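Local coordinates for protein putative oxidoreductase FAD-binding subunit (PDB 4ZOH) that binds flavin-adenine dinucleotide and probably serves as the electron-transferring flavoprotein subunit of a molybdopterin-dependent oxidoreductase, at residues H24-P29 with R46-V51. Numbering follows the deposited sequence.
Sequences HQDARP and RPSYIV. With FAD (flavin-adenine dinucleotide), chain H.
Ser-48 OG donates a hydrogen bond to Asp-26 OD1 at 2.7 Å. It comes from above the carboxylate plane, 38° out of it. Asp-26 CG stands between its own backbone N and carbonyl carbon (chi1 77°), which carries the carboxylate over to the serine. Ser-48 CB also lies against both carboxylate oxygens. An alanine in place of Ser-48 would probably leave Asp-26 OD1 without this donor and the carboxylate freer to turn. Next to this pair, Pro-47 CB sits on the backbone O of Asp-26.

Tyr-49 and His-24 form an edge-to-face aromatic pair, the tyrosine edge toward the histidine face. Their centroids are 5.3 Å apart and the planes meet at 55°. Phe-20 of helix 14-23 joins both rings: it stacks on His-24 and meets Tyr-49 edge-to-face. Its backbone O also bonds His-24 ND1. Tyr-49 OH bonds a polar side chain of another protein chain.

Strands 28-30 and 49-52 run parallel here and are linked through helix 36-41 as a beta-alpha-beta unit of the FAD-binding domain. Arg-28 N donates to Tyr-49 O at 2.9 Å. Val-51 N donates to Arg-28 O at 2.8 Å. Strand 7-10 pairs with the other edge of 49-52.

On one face of the sheet, Ile-50 CD1 touches Arg-28 CB at 3.9 Å. On the opposite face, Val-51 CG2 meets Ala-27 CB at 3.9 Å, and Leu-21 of helix 14-23 packs on both residues. Ala-27 CB also lies 3.8 Å from Tyr-49 CB.

The Arg-28 chain bends at chi2 and chi3, and its CD lies near the FAD ribose hydroxyls. FAD O2B donates a hydrogen bond to Pro-29 O at 2.6 Å.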
loop_
_atom_site.group_PDB
_atom_site.type_symbol
_atom_site.label_atom_id
_atom_site.label_comp_id
_atom_site.label_asym_id
_atom_site.label_seq_id
_atom_site.Cartn_x
_atom_site.Cartn_y
_atom_site.Cartn_z
ATOM N N HIS B 24 28.634 -35.444 -7.298
ATOM C CA HIS B 24 27.742 -34.997 -6.222
ATOM C C HIS B 24 26.560 -35.964 -6.033
ATOM O O HIS B 24 25.464 -35.797 -6.587
ATOM C CB HIS B 24 27.283 -33.585 -6.496
ATOM C CG HIS B 24 28.389 -32.598 -6.444
ATOM N ND1 HIS B 24 29.079 -32.192 -7.573
ATOM C CD2 HIS B 24 28.951 -31.957 -5.394
ATOM C CE1 HIS B 24 29.996 -31.311 -7.225
ATOM N NE2 HIS B 24 29.939 -31.146 -5.911
ATOM N N GLN B 25 26.834 -36.980 -5.240
ATOM C CA GLN B 25 25.981 -38.121 -5.038
ATOM C C GLN B 25 24.553 -37.719 -4.819
ATOM O O GLN B 25 23.655 -38.434 -5.222
ATOM C CB GLN B 25 26.478 -38.887 -3.805
ATOM C CG GLN B 25 27.847 -39.552 -4.009
ATOM C CD GLN B 25 27.760 -40.876 -4.770
ATOM O OE1 GLN B 25 26.794 -41.616 -4.620
ATOM N NE2 GLN B 25 28.775 -41.183 -5.572
ATOM N N ASP B 26 24.333 -36.584 -4.165
ATOM C CA ASP B 26 23.001 -36.261 -3.705
ATOM C C ASP B 26 22.393 -35.030 -4.406
ATOM O O ASP B 26 21.429 -34.446 -3.938
ATOM C CB ASP B 26 23.057 -36.076 -2.219
ATOM C CG ASP B 26 23.630 -34.799 -1.881
ATOM O OD1 ASP B 26 24.647 -34.399 -2.507
ATOM O OD2 ASP B 26 23.012 -34.150 -1.043
ATOM N N ALA B 27 22.983 -34.638 -5.515
ATOM C CA ALA B 27 22.384 -33.703 -6.436
ATOM C C ALA B 27 21.301 -34.437 -7.233
ATOM O O ALA B 27 21.483 -35.592 -7.566
ATOM C CB ALA B 27 23.430 -33.153 -7.371
ATOM N N ARG B 28 20.182 -33.783 -7.507
ATOM C CA ARG B 28 19.066 -34.390 -8.275
ATOM C C ARG B 28 18.925 -33.644 -9.601
ATOM O O ARG B 28 18.965 -32.407 -9.614
ATOM C CB ARG B 28 17.744 -34.320 -7.464
ATOM C CG ARG B 28 17.609 -35.339 -6.334
ATOM C CD ARG B 28 17.298 -36.702 -6.932
ATOM N NE ARG B 28 18.055 -37.776 -6.308
ATOM C CZ ARG B 28 17.529 -38.699 -5.492
ATOM N NH1 ARG B 28 16.231 -38.686 -5.200
ATOM N NH2 ARG B 28 18.292 -39.657 -4.966
ATOM N N PRO B 29 18.770 -34.366 -10.730
ATOM C CA PRO B 29 18.476 -33.613 -11.941
ATOM C C PRO B 29 17.002 -33.167 -12.031
ATOM O O PRO B 29 16.112 -33.825 -11.442
ATOM C CB PRO B 29 18.781 -34.613 -13.042
ATOM C CG PRO B 29 18.496 -35.927 -12.417
ATOM C CD PRO B 29 18.968 -35.801 -11.012
ATOM N N ARG B 46 16.107 -33.172 0.293
ATOM C CA ARG B 46 16.994 -32.048 0.619
ATOM C C ARG B 46 18.300 -32.231 -0.105
ATOM O O ARG B 46 19.293 -32.498 0.526
ATOM C CB ARG B 46 17.287 -32.008 2.109
ATOM C CG ARG B 46 16.096 -31.632 2.950
ATOM C CD ARG B 46 16.450 -31.641 4.418
ATOM N NE ARG B 46 15.293 -31.311 5.236
ATOM C CZ ARG B 46 14.915 -30.071 5.518
ATOM N NH1 ARG B 46 15.581 -29.010 5.042
ATOM N NH2 ARG B 46 13.855 -29.889 6.270
ATOM N N PRO B 47 18.304 -32.080 -1.438
ATOM C CA PRO B 47 19.534 -32.304 -2.145
ATOM C C PRO B 47 20.447 -31.087 -1.996
ATOM O O PRO B 47 19.979 -30.024 -1.628
ATOM C CB PRO B 47 19.084 -32.470 -3.593
ATOM C CG PRO B 47 17.738 -31.874 -3.695
ATOM C CD PRO B 47 17.256 -31.516 -2.311
ATOM N N SER B 48 21.732 -31.254 -2.289
ATOM C CA SER B 48 22.722 -30.203 -2.187
ATOM C C SER B 48 22.588 -29.342 -3.416
ATOM O O SER B 48 22.757 -28.122 -3.353
ATOM C CB SER B 48 24.121 -30.819 -2.138
ATOM O OG SER B 48 24.252 -31.819 -3.147
ATOM N N TYR B 49 22.305 -29.997 -4.550
ATOM C CA TYR B 49 22.186 -29.321 -5.813
ATOM C C TYR B 49 21.024 -29.871 -6.635
ATOM O O TYR B 49 20.732 -31.047 -6.618
ATOM C CB TYR B 49 23.483 -29.445 -6.628
ATOM C CG TYR B 49 24.653 -28.657 -6.063
ATOM C CD1 TYR B 49 24.928 -27.358 -6.517
ATOM C CD2 TYR B 49 25.510 -29.218 -5.096
ATOM C CE1 TYR B 49 26.003 -26.631 -6.002
ATOM C CE2 TYR B 49 26.594 -28.500 -4.584
ATOM C CZ TYR B 49 26.836 -27.210 -5.039
ATOM O OH TYR B 49 27.906 -26.488 -4.539
ATOM N N ILE B 50 20.376 -29.003 -7.372
ATOM C CA ILE B 50 19.503 -29.458 -8.407
ATOM C C ILE B 50 20.261 -29.181 -9.715
ATOM O O ILE B 50 20.735 -28.060 -9.938
ATOM C CB ILE B 50 18.149 -28.700 -8.347
ATOM C CG1 ILE B 50 17.331 -29.084 -7.106
ATOM C CG2 ILE B 50 17.366 -28.837 -9.651
ATOM C CD1 ILE B 50 17.074 -30.563 -6.910
ATOM N N VAL B 51 20.348 -30.186 -10.584
ATOM C CA VAL B 51 21.034 -30.036 -11.874
ATOM C C VAL B 51 19.986 -29.938 -12.986
ATOM O O VAL B 51 19.162 -30.856 -13.162
ATOM C CB VAL B 51 21.968 -31.256 -12.103
ATOM C CG1 VAL B 51 22.723 -31.182 -13.423
ATOM C CG2 VAL B 51 22.847 -31.493 -10.884
HETATM P PA FAD H . 10.877 -34.408 -12.315
HETATM O O1A FAD H . 9.915 -34.011 -11.247
HETATM O O2A FAD H . 11.748 -33.424 -12.971
HETATM O O5B FAD H . 11.834 -35.515 -11.769
HETATM C C5B FAD H . 11.290 -36.637 -11.008
HETATM C C4B FAD H . 12.514 -37.606 -10.548
HETATM O O4B FAD H . 13.317 -38.100 -11.695
HETATM C C3B FAD H . 13.500 -36.772 -9.740
HETATM O O3B FAD H . 14.004 -37.556 -8.686
HETATM C C2B FAD H . 14.596 -36.346 -10.745
HETATM O O2B FAD H . 15.871 -36.075 -10.150
HETATM C C1B FAD H . 14.718 -37.562 -11.598
HETATM N N9A FAD H . 14.857 -37.454 -13.045
HETATM C C8A FAD H . 14.168 -36.700 -13.899
HETATM N N7A FAD H . 14.560 -36.987 -15.162
HETATM C C5A FAD H . 15.511 -37.950 -15.082
HETATM C C6A FAD H . 16.271 -38.661 -16.034
HETATM N N6A FAD H . 16.063 -38.396 -17.321
HETATM N N1A FAD H . 17.171 -39.573 -15.623
HETATM C C2A FAD H . 17.324 -39.890 -14.311
HETATM N N3A FAD H . 16.622 -39.226 -13.387
HETATM C C4A FAD H . 15.703 -38.255 -13.739
HETATM N N1 FAD H . 1.708 -38.897 -12.848
HETATM C C2 FAD H . 0.962 -39.988 -13.285
HETATM O O2 FAD H . 1.539 -40.971 -13.703
HETATM N N3 FAD H . -0.400 -39.964 -13.257
HETATM C C4 FAD H . -1.064 -38.884 -12.778
HETATM O O4 FAD H . -2.299 -38.897 -12.820
HETATM C C4X FAD H . -0.323 -37.782 -12.300
HETATM N N5 FAD H . -0.995 -36.680 -11.819
HETATM C C5X FAD H . -0.230 -35.584 -11.317
HETATM C C6 FAD H . -0.921 -34.505 -10.776
HETATM C C7 FAD H . -0.209 -33.392 -10.301
HETATM C C7M FAD H . -1.045 -32.230 -9.721
HETATM C C8 FAD H . 1.200 -33.388 -10.341
HETATM C C8M FAD H . 2.059 -32.211 -9.804
HETATM C C9 FAD H . 1.901 -34.501 -10.841
HETATM C C9A FAD H . 1.182 -35.588 -11.348
HETATM N N10 FAD H . 1.839 -36.726 -11.864
HETATM C C10 FAD H . 1.059 -37.798 -12.338
HETATM C "C1'" FAD H . 3.293 -36.827 -11.923
HETATM C "C2'" FAD H . 3.840 -36.233 -13.234
HETATM O "O2'" FAD H . 3.530 -37.153 -14.301
HETATM C "C3'" FAD H . 5.363 -35.925 -13.163
HETATM O "O3'" FAD H . 5.630 -35.087 -14.290
HETATM C "C4'" FAD H . 6.240 -37.163 -13.249
HETATM O "O4'" FAD H . 5.819 -38.081 -12.241
HETATM C "C5'" FAD H . 7.736 -36.833 -13.055
HETATM O "O5'" FAD H . 8.207 -36.375 -14.351
HETATM P P FAD H . 8.952 -34.991 -14.471
HETATM O O1P FAD H . 9.547 -34.910 -15.838
HETATM O O2P FAD H . 8.061 -33.884 -14.056
HETATM O O3P FAD H . 10.104 -35.274 -13.428
#